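Local coordinates for protein Alpha/beta hydrolase (Streptomyces albidoflavus, PDB 6KSU) that probably acts as a stand-alone cyclase of the penicillin-binding-protein type, releasing non-ribosomal peptides as macrolactams by heterochiral coupling of their ends, at residues G32-E37 and L366-L371; E209-H214 and A223-A228; M404-A409 and F414-S419. All blocks are in the same frame, centred on the assembly; numbering follows the deposited sequence.

Contact 1 of 3, residues G32-E37 and L366-L371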
loop_
_atom_site.group_PDB
_atom_site.type_symbol
_atom_site.label_atom_id
_atom_site.label_comp_id
_atom_site.label_asym_id
_atom_site.label_seq_id
_atom_site.Cartn_x
_atom_site.Cartn_y
_atom_site.Cartn_z
ATOM N N GLY A 32 -19.798 -0.977 15.896
ATOM C CA GLY A 32 -20.776 -0.416 14.978
ATOM C C GLY A 32 -21.224 0.979 15.374
ATOM O O GLY A 32 -21.323 1.876 14.530
ATOM N N ALA A 33 -21.501 1.181 16.662
ATOM C CA ALA A 33 -21.896 2.510 17.112
ATOM C C ALA A 33 -20.758 3.501 16.930
ATOM O O ALA A 33 -20.994 4.655 16.553
ATOM C CB ALA A 33 -22.344 2.464 18.572
ATOM N N LEU A 34 -19.520 3.060 17.149
ATOM C CA LEU A 34 -18.374 3.931 16.928
ATOM C C LEU A 34 -18.228 4.264 15.450
ATOM O O LEU A 34 -18.102 5.439 15.075
ATOM C CB LEU A 34 -17.110 3.267 17.460
ATOM C CG LEU A 34 -15.903 4.196 17.469
ATOM C CD1 LEU A 34 -16.116 5.271 18.531
ATOM C CD2 LEU A 34 -14.625 3.429 17.700
ATOM N N PHE A 35 -18.275 3.234 14.598
ATOM C CA PHE A 35 -18.181 3.409 13.148
ATOM C C PHE A 35 -19.223 4.394 12.629
ATOM O O PHE A 35 -18.915 5.274 11.820
ATOM C CB PHE A 35 -18.334 2.030 12.492
ATOM C CG PHE A 35 -18.378 2.038 10.989
ATOM C CD1 PHE A 35 -17.283 2.417 10.243
ATOM C CD2 PHE A 35 -19.519 1.608 10.320
ATOM C CE1 PHE A 35 -17.319 2.356 8.842
ATOM C CE2 PHE A 35 -19.574 1.562 8.921
ATOM C CZ PHE A 35 -18.489 1.937 8.185
ATOM N N GLU A 36 -20.467 4.268 13.098
ATOM C CA GLU A 36 -21.526 5.169 12.647
ATOM C C GLU A 36 -21.245 6.608 13.059
ATOM O O GLU A 36 -21.313 7.532 12.232
ATOM C CB GLU A 36 -22.871 4.707 13.200
ATOM C CG GLU A 36 -23.985 4.840 12.202
ATOM C CD GLU A 36 -23.792 3.893 11.042
ATOM O OE1 GLU A 36 -24.137 2.690 11.171
ATOM O OE2 GLU A 36 -23.291 4.360 10.003
ATOM N N GLU A 37 -20.913 6.819 14.339
ATOM C CA GLU A 37 -20.596 8.170 14.800
ATOM C C GLU A 37 -19.481 8.777 13.960
ATOM O O GLU A 37 -19.583 9.929 13.520
ATOM C CB GLU A 37 -20.191 8.168 16.283
ATOM C CG GLU A 37 -21.209 7.622 17.314
ATOM C CD GLU A 37 -22.684 7.673 16.876
ATOM O OE1 GLU A 37 -23.203 8.784 16.611
ATOM O OE2 GLU A 37 -23.331 6.600 16.825
ATOM N N LEU A 366 -11.164 2.996 18.466
ATOM C CA LEU A 366 -11.427 1.564 18.628
ATOM C C LEU A 366 -10.828 0.953 19.897
ATOM O O LEU A 366 -11.319 -0.094 20.343
ATOM C CB LEU A 366 -10.929 0.768 17.415
ATOM C CG LEU A 366 -11.701 0.797 16.080
ATOM C CD1 LEU A 366 -10.776 0.305 14.957
ATOM C CD2 LEU A 366 -12.968 -0.041 16.140
ATOM N N PRO A 367 -9.771 1.517 20.510
ATOM C CA PRO A 367 -9.347 0.964 21.810
ATOM C C PRO A 367 -10.458 0.913 22.845
ATOM O O PRO A 367 -10.434 0.027 23.707
ATOM C CB PRO A 367 -8.213 1.901 22.236
ATOM C CG PRO A 367 -7.575 2.270 20.941
ATOM C CD PRO A 367 -8.713 2.379 19.940
ATOM N N GLU A 368 -11.451 1.801 22.776
ATOM C CA GLU A 368 -12.556 1.724 23.723
ATOM C C GLU A 368 -13.501 0.543 23.451
ATOM O O GLU A 368 -14.567 0.467 24.065
ATOM C CB GLU A 368 -13.315 3.056 23.762
ATOM C CG GLU A 368 -14.388 3.263 22.727
ATOM C CD GLU A 368 -14.777 4.732 22.602
ATOM O OE1 GLU A 368 -13.918 5.605 22.894
ATOM O OE2 GLU A 368 -15.936 5.008 22.213
ATOM N N ALA A 369 -13.113 -0.399 22.580
ATOM C CA ALA A 369 -13.748 -1.712 22.520
ATOM C C ALA A 369 -12.723 -2.846 22.502
ATOM O O ALA A 369 -13.044 -3.957 22.056
ATOM C CB ALA A 369 -14.677 -1.817 21.308
ATOM N N GLY A 370 -11.502 -2.601 22.987
ATOM C CA GLY A 370 -10.466 -3.616 23.047
ATOM C C GLY A 370 -9.677 -3.826 21.768
ATOM O O GLY A 370 -8.813 -4.718 21.726
ATOM N N LEU A 371 -9.940 -3.034 20.727
ATOM C CA LEU A 371 -9.265 -3.158 19.438
ATOM C C LEU A 371 -8.194 -2.081 19.329
ATOM O O LEU A 371 -8.399 -1.032 18.729
ATOM C CB LEU A 371 -10.261 -3.035 18.294
ATOM C CG LEU A 371 -11.128 -4.240 17.985
ATOM C CD1 LEU A 371 -11.486 -4.240 16.515
ATOM C CD2 LEU A 371 -10.354 -5.469 18.342
#

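Contact 2 of 3, residues E209-H214 and A223-A228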
loop_
_atom_site.group_PDB
_atom_site.type_symbol
_atom_site.label_atom_id
_atom_site.label_comp_id
_atom_site.label_asym_id
_atom_site.label_seq_id
_atom_site.Cartn_x
_atom_site.Cartn_y
_atom_site.Cartn_z
ATOM N N GLU A 209 -16.311 -11.938 -5.379
ATOM C CA GLU A 209 -16.716 -11.528 -6.709
ATOM C C GLU A 209 -15.656 -10.606 -7.309
ATOM O O GLU A 209 -15.396 -9.528 -6.758
ATOM C CB GLU A 209 -18.062 -10.837 -6.686
ATOM C CG GLU A 209 -18.449 -10.335 -8.068
ATOM C CD GLU A 209 -19.931 -10.042 -8.217
ATOM O OE1 GLU A 209 -20.627 -9.881 -7.177
ATOM O OE2 GLU A 209 -20.382 -9.960 -9.386
ATOM N N PRO A 210 -15.037 -10.981 -8.423
ATOM C CA PRO A 210 -13.935 -10.184 -8.975
ATOM C C PRO A 210 -14.425 -8.876 -9.578
ATOM O O PRO A 210 -15.407 -8.845 -10.315
ATOM C CB PRO A 210 -13.340 -11.098 -10.054
ATOM C CG PRO A 210 -13.892 -12.482 -9.748
ATOM C CD PRO A 210 -15.244 -12.235 -9.174
ATOM N N ALA A 211 -13.705 -7.800 -9.291
ATOM C CA ALA A 211 -13.982 -6.527 -9.923
ATOM C C ALA A 211 -12.681 -5.736 -9.985
ATOM O O ALA A 211 -11.796 -5.884 -9.130
ATOM C CB ALA A 211 -15.076 -5.767 -9.167
ATOM N N PHE A 212 -12.564 -4.909 -11.018
ATOM C CA PHE A 212 -11.330 -4.203 -11.299
ATOM C C PHE A 212 -11.663 -2.775 -11.689
ATOM O O PHE A 212 -12.739 -2.509 -12.229
ATOM C CB PHE A 212 -10.546 -4.873 -12.430
ATOM C CG PHE A 212 -10.306 -6.353 -12.213
ATOM C CD1 PHE A 212 -9.160 -6.801 -11.571
ATOM C CD2 PHE A 212 -11.233 -7.297 -12.650
ATOM C CE1 PHE A 212 -8.940 -8.157 -11.373
ATOM C CE2 PHE A 212 -11.021 -8.647 -12.455
ATOM C CZ PHE A 212 -9.869 -9.078 -11.812
ATOM N N LEU A 213 -10.728 -1.859 -11.394
ATOM C CA LEU A 213 -10.773 -0.519 -11.968
ATOM C C LEU A 213 -10.905 -0.594 -13.483
ATOM O O LEU A 213 -11.787 0.034 -14.076
ATOM C CB LEU A 213 -9.517 0.274 -11.567
ATOM C CG LEU A 213 -9.506 0.609 -10.079
ATOM C CD1 LEU A 213 -8.271 1.459 -9.658
ATOM C CD2 LEU A 213 -10.850 1.321 -9.742
ATOM N N HIS A 214 -10.048 -1.379 -14.126
ATOM C CA HIS A 214 -10.119 -1.602 -15.566
ATOM C C HIS A 214 -9.863 -3.062 -15.869
ATOM O O HIS A 214 -8.836 -3.615 -15.458
ATOM C CB HIS A 214 -9.094 -0.746 -16.319
ATOM C CG HIS A 214 -9.140 0.705 -15.961
ATOM N ND1 HIS A 214 -10.191 1.524 -16.318
ATOM C CD2 HIS A 214 -8.262 1.486 -15.283
ATOM C CE1 HIS A 214 -9.959 2.748 -15.874
ATOM N NE2 HIS A 214 -8.796 2.752 -15.244
ATOM N N ALA A 223 -24.425 -9.136 -15.224
ATOM C CA ALA A 223 -24.498 -7.908 -14.444
ATOM C C ALA A 223 -23.167 -7.647 -13.746
ATOM O O ALA A 223 -22.559 -8.565 -13.185
ATOM C CB ALA A 223 -25.632 -7.998 -13.425
ATOM N N ALA A 224 -22.698 -6.402 -13.802
ATOM C CA ALA A 224 -21.445 -6.058 -13.143
ATOM C C ALA A 224 -21.661 -5.919 -11.642
ATOM O O ALA A 224 -22.776 -5.698 -11.169
ATOM C CB ALA A 224 -20.861 -4.762 -13.702
ATOM N N ARG A 225 -20.574 -6.081 -10.892
ATOM C CA ARG A 225 -20.678 -5.939 -9.450
ATOM C C ARG A 225 -20.964 -4.478 -9.116
ATOM O O ARG A 225 -20.357 -3.591 -9.704
ATOM C CB ARG A 225 -19.388 -6.388 -8.771
ATOM C CG ARG A 225 -19.503 -6.484 -7.258
ATOM C CD ARG A 225 -18.138 -6.786 -6.606
ATOM N NE ARG A 225 -18.266 -6.728 -5.152
ATOM C CZ ARG A 225 -17.366 -7.188 -4.301
ATOM N NH1 ARG A 225 -16.243 -7.748 -4.747
ATOM N NH2 ARG A 225 -17.595 -7.082 -2.997
ATOM N N PRO A 226 -21.910 -4.194 -8.221
ATOM C CA PRO A 226 -22.137 -2.797 -7.842
ATOM C C PRO A 226 -20.879 -2.247 -7.180
ATOM O O PRO A 226 -20.265 -2.896 -6.327
ATOM C CB PRO A 226 -23.325 -2.865 -6.876
ATOM C CG PRO A 226 -23.363 -4.264 -6.391
ATOM C CD PRO A 226 -22.837 -5.105 -7.524
ATOM N N VAL A 227 -20.468 -1.070 -7.632
ATOM C CA VAL A 227 -19.224 -0.457 -7.199
ATOM C C VAL A 227 -19.528 0.903 -6.594
ATOM O O VAL A 227 -20.516 1.563 -6.944
ATOM C CB VAL A 227 -18.226 -0.315 -8.366
ATOM C CG1 VAL A 227 -17.631 -1.650 -8.684
ATOM C CG2 VAL A 227 -18.942 0.259 -9.589
ATOM N N ALA A 228 -18.641 1.327 -5.692
ATOM C CA ALA A 228 -18.702 2.648 -5.113
ATOM C C ALA A 228 -17.886 3.599 -5.955
ATOM O O ALA A 228 -16.794 3.258 -6.408
ATOM C CB ALA A 228 -18.176 2.649 -3.679
#

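Contact 3 of 3, residues M404-A409 and F414-S419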
loop_
_atom_site.group_PDB
_atom_site.type_symbol
_atom_site.label_atom_id
_atom_site.label_comp_id
_atom_site.label_asym_id
_atom_site.label_seq_id
_atom_site.Cartn_x
_atom_site.Cartn_y
_atom_site.Cartn_z
ATOM N N MET A 404 16.171 18.652 -4.826
ATOM C CA MET A 404 17.545 19.156 -4.826
ATOM C C MET A 404 17.929 19.658 -3.445
ATOM O O MET A 404 17.158 20.366 -2.794
ATOM C CB MET A 404 17.742 20.262 -5.854
ATOM C CG MET A 404 17.430 19.830 -7.279
ATOM S SD MET A 404 18.128 20.964 -8.490
ATOM C CE MET A 404 19.318 21.833 -7.485
ATOM N N VAL A 405 19.109 19.269 -2.989
ATOM C CA VAL A 405 19.667 19.801 -1.760
ATOM C C VAL A 405 20.629 20.893 -2.169
ATOM O O VAL A 405 21.659 20.619 -2.785
ATOM C CB VAL A 405 20.357 18.735 -0.914
ATOM C CG1 VAL A 405 21.134 19.411 0.215
ATOM C CG2 VAL A 405 19.315 17.774 -0.365
ATOM N N THR A 406 20.286 22.124 -1.837
ATOM C CA THR A 406 21.059 23.284 -2.224
ATOM C C THR A 406 21.487 24.033 -0.978
ATOM O O THR A 406 21.226 23.614 0.152
ATOM C CB THR A 406 20.253 24.200 -3.148
ATOM O OG1 THR A 406 19.229 24.863 -2.387
ATOM C CG2 THR A 406 19.628 23.398 -4.279
ATOM N N HIS A 407 22.158 25.156 -1.207
ATOM C CA HIS A 407 22.464 26.095 -0.147
ATOM C C HIS A 407 22.380 27.501 -0.707
ATOM O O HIS A 407 22.406 27.711 -1.921
ATOM C CB HIS A 407 23.839 25.850 0.499
ATOM C CG HIS A 407 24.998 25.900 -0.451
ATOM N ND1 HIS A 407 24.967 25.345 -1.712
ATOM C CD2 HIS A 407 26.248 26.396 -0.294
ATOM C CE1 HIS A 407 26.141 25.512 -2.298
ATOM N NE2 HIS A 407 26.936 26.149 -1.458
ATOM N N ASP A 408 22.242 28.459 0.189
ATOM C CA ASP A 408 22.235 29.857 -0.198
ATOM C C ASP A 408 23.604 30.470 0.104
ATOM O O ASP A 408 24.532 29.792 0.551
ATOM C CB ASP A 408 21.097 30.605 0.501
ATOM C CG ASP A 408 21.222 30.600 2.008
ATOM O OD1 ASP A 408 22.188 30.019 2.536
ATOM O OD2 ASP A 408 20.334 31.175 2.675
ATOM N N ALA A 409 23.720 31.778 -0.138
ATOM C CA ALA A 409 24.994 32.465 0.068
ATOM C C ALA A 409 25.412 32.474 1.533
ATOM O O ALA A 409 26.607 32.472 1.827
ATOM C CB ALA A 409 24.910 33.882 -0.479
ATOM N N PHE A 414 18.915 24.034 1.876
ATOM C CA PHE A 414 17.539 24.030 1.408
ATOM C C PHE A 414 17.240 22.776 0.601
ATOM O O PHE A 414 18.129 22.112 0.068
ATOM C CB PHE A 414 17.228 25.276 0.568
ATOM C CG PHE A 414 17.254 26.529 1.365
ATOM C CD1 PHE A 414 16.075 27.074 1.865
ATOM C CD2 PHE A 414 18.467 27.133 1.674
ATOM C CE1 PHE A 414 16.093 28.239 2.649
ATOM C CE2 PHE A 414 18.506 28.290 2.446
ATOM C CZ PHE A 414 17.310 28.852 2.932
ATOM N N LEU A 415 15.956 22.444 0.547
ATOM C CA LEU A 415 15.434 21.405 -0.322
ATOM C C LEU A 415 14.524 22.071 -1.345
ATOM O O LEU A 415 13.572 22.757 -0.970
ATOM C CB LEU A 415 14.682 20.366 0.504
ATOM C CG LEU A 415 14.515 18.960 -0.053
ATOM C CD1 LEU A 415 15.792 18.223 0.127
ATOM C CD2 LEU A 415 13.381 18.255 0.678
ATOM N N THR A 416 14.824 21.894 -2.626
ATOM C CA THR A 416 14.034 22.521 -3.672
ATOM C C THR A 416 13.299 21.449 -4.472
ATOM O O THR A 416 13.693 20.278 -4.514
ATOM C CB THR A 416 14.897 23.382 -4.604
ATOM O OG1 THR A 416 15.833 22.549 -5.282
ATOM C CG2 THR A 416 15.680 24.443 -3.809
ATOM N N ARG A 417 12.215 21.880 -5.109
ATOM C CA ARG A 417 11.215 20.973 -5.651
ATOM C C ARG A 417 10.382 21.739 -6.674
ATOM O O ARG A 417 9.853 22.810 -6.357
ATOM C CB ARG A 417 10.365 20.425 -4.508
ATOM C CG ARG A 417 9.211 19.544 -4.908
ATOM C CD ARG A 417 8.586 18.957 -3.644
ATOM N NE ARG A 417 7.465 18.091 -3.965
ATOM C CZ ARG A 417 6.412 17.901 -3.174
ATOM N NH1 ARG A 417 6.335 18.508 -1.997
ATOM N NH2 ARG A 417 5.436 17.092 -3.563
ATOM N N GLU A 418 10.237 21.161 -7.875
ATOM C CA GLU A 418 9.897 21.893 -9.099
ATOM C C GLU A 418 8.866 23.023 -8.959
ATOM O O GLU A 418 9.096 24.142 -9.434
ATOM C CB GLU A 418 9.427 20.907 -10.170
ATOM C CG GLU A 418 9.054 21.581 -11.491
ATOM C CD GLU A 418 9.649 20.897 -12.705
ATOM O OE1 GLU A 418 9.209 21.200 -13.838
ATOM O OE2 GLU A 418 10.563 20.063 -12.528
ATOM N N SER A 419 7.713 22.771 -8.355
ATOM C CA SER A 419 6.708 23.830 -8.310
ATOM C C SER A 419 6.363 24.230 -6.887
ATOM O O SER A 419 5.296 24.803 -6.656
ATOM C CB SER A 419 5.442 23.409 -9.057
ATOM O OG SER A 419 5.773 22.879 -10.336
#

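Contact 1 of 3, residues G32-E37 and L366-L371
Leu-34, on helix 23-41, reaches across to the turn that follows helix 355-365 and carries the whole contact from its side. Its CB points at residues 366-371; CG, anti to the backbone N (chi1 -171°), carries the branch on towards the turn, and chi2 (69°) sets the two methyls on different partners. CD2 goes to the start of the turn, 3.6 Å from the backbone N of Leu-366, and it also meets a methyl of that residue, CD2 to CD2 at 4.1 Å. CD1 takes the outer partner: it lies 3.7 Å from OE2 of Glu-368, whose side chain runs out extended beyond CG at an oblique angle to the leucine. That carboxylate finds its polar partner in Arg-365, with which OE2 forms a salt bridge. The helix lies on the seven-stranded antiparallel sheet of the beta-lactamase-like fold, where Phe-35 and Leu-371 both reach strands 46-53 and 344-350. Leucine suits both buried positions, being branched and without polar needs, whereas glutamate suits the exposed margin. With van der Waals contact alone joining the segments, and neither a hydrogen bond nor a salt bridge between them, the chemistry implies a fit set by shape rather than by directional bonds.

Contact 2 of 3, residues E209-H214 and A223-A228
Van der Waals contact between Glu-209 and Arg-225 is broad, because the two chains slide past each other in opposite directions. CD of Glu-209 lies 3.7 Å from both CB and CG of Arg-225, and OE1 comes within 3.6 Å of that CG. Both chains are extended, the arginine from CG as far as NE, and this lets them run alongside one another. Ala-211 adds its methyl, CB to CD of Arg-225 at 4.1 Å; a small residue suits a place beside the long aliphatic stem. Both segments belong to the loop region between helix 194-206 and strand 231-232 of the beta-lactamase-like domain, and Ala-211 pairs through its backbone with Val-258 of strand 258-259. Hydrogen bonding across the contact consists of one weak link: Arg-225 NH1 to Glu-209 O, 2.8 Å, bent to 126° at the hydrogen, with the oxygen at the guanidinium edge near its plane. The opposite charges attract at most through space: OE1 of Glu-209 stays 4.4 Å from NE of Arg-225, well out of the guanidinium plane, with no N-H aimed at it, although carboxylate and guanidinium are only 15° from parallel. Each charge has a firmer partner elsewhere: Glu-209 OE1 forms a salt bridge with Arg-76, while Arg-225 bridges to Asp-263 and donates from NH2 to the carbonyl of Arg-76.

Contact 3 of 3, residues M404-A409 and F414-S419
Thr-406 and Thr-416 both hold OG1 between the backbone N and the carbonyl carbon, which leaves each CG2 beside its own backbone N. The two side chains cross at about a right angle, OG1 of Thr-406 lying 3.8 Å from CG2 of Thr-416. Phe-414 places CG beside its backbone N (chi1 -67°), and the ring swings towards Asp-408. There OD2 meets the ring edge near its plane, 3.4 Å from CE2, where the positive rim of the ring would favour an oxygen; the carboxylate and ring planes are 62° apart. OD1 of the same aspartate accepts from the backbone N of Asp-412, within the turn. Met-404 joins the face bearing both threonines and Phe-414, lying obliquely across Thr-416. Val-405 and Leu-415 point to the other face and are buried, CG2 to CD1 at 3.6 Å, as suits branched aliphatic residues.

Four backbone bonds tie the strands, two at each hydrogen-bonded pair; Thr-416 N to Met-404 O is 2.8 Å and Phe-414 N to Thr-406 O 2.9 Å. Between the pairs Val-405 and Leu-415 form a non-hydrogen-bonded pair, with CA-H...O contacts to Phe-414 O and Met-404 O. Beta-branched threonine and valine fit such extended backbone. The axes of the two short strand segments pass 4.7 Å apart, their directions 132° from parallel and so well short of strictly antiparallel. This is a beta hairpin of strands 401-407 and 413-417, neighbours in the closed, eight-stranded, up-and-down antiparallel barrel of the C-terminal domain.

Overall arrangement
Contacts 1 and 2 lie within the beta-lactamase-like part of the chain, with centres about 29 Å apart, whereas contact 3 belongs to the C-terminal barrel, its centre about 45 Å from either. Contact 1 joins residues far apart in sequence, mostly through buried leucines. Contact 2, also largely buried, closes a short excursion within one loop region and relies on an arginine stem whose charge is satisfied by several partners. Contact 3 is only partly buried: neighbouring strands share regular backbone bonds, with aliphatic side chains on one face and more exposed, mixed ones on the other. No two contacts share an element: contact 1 uses a helix and a turn, contact 2 two irregular loop segments, contact 3 two strands.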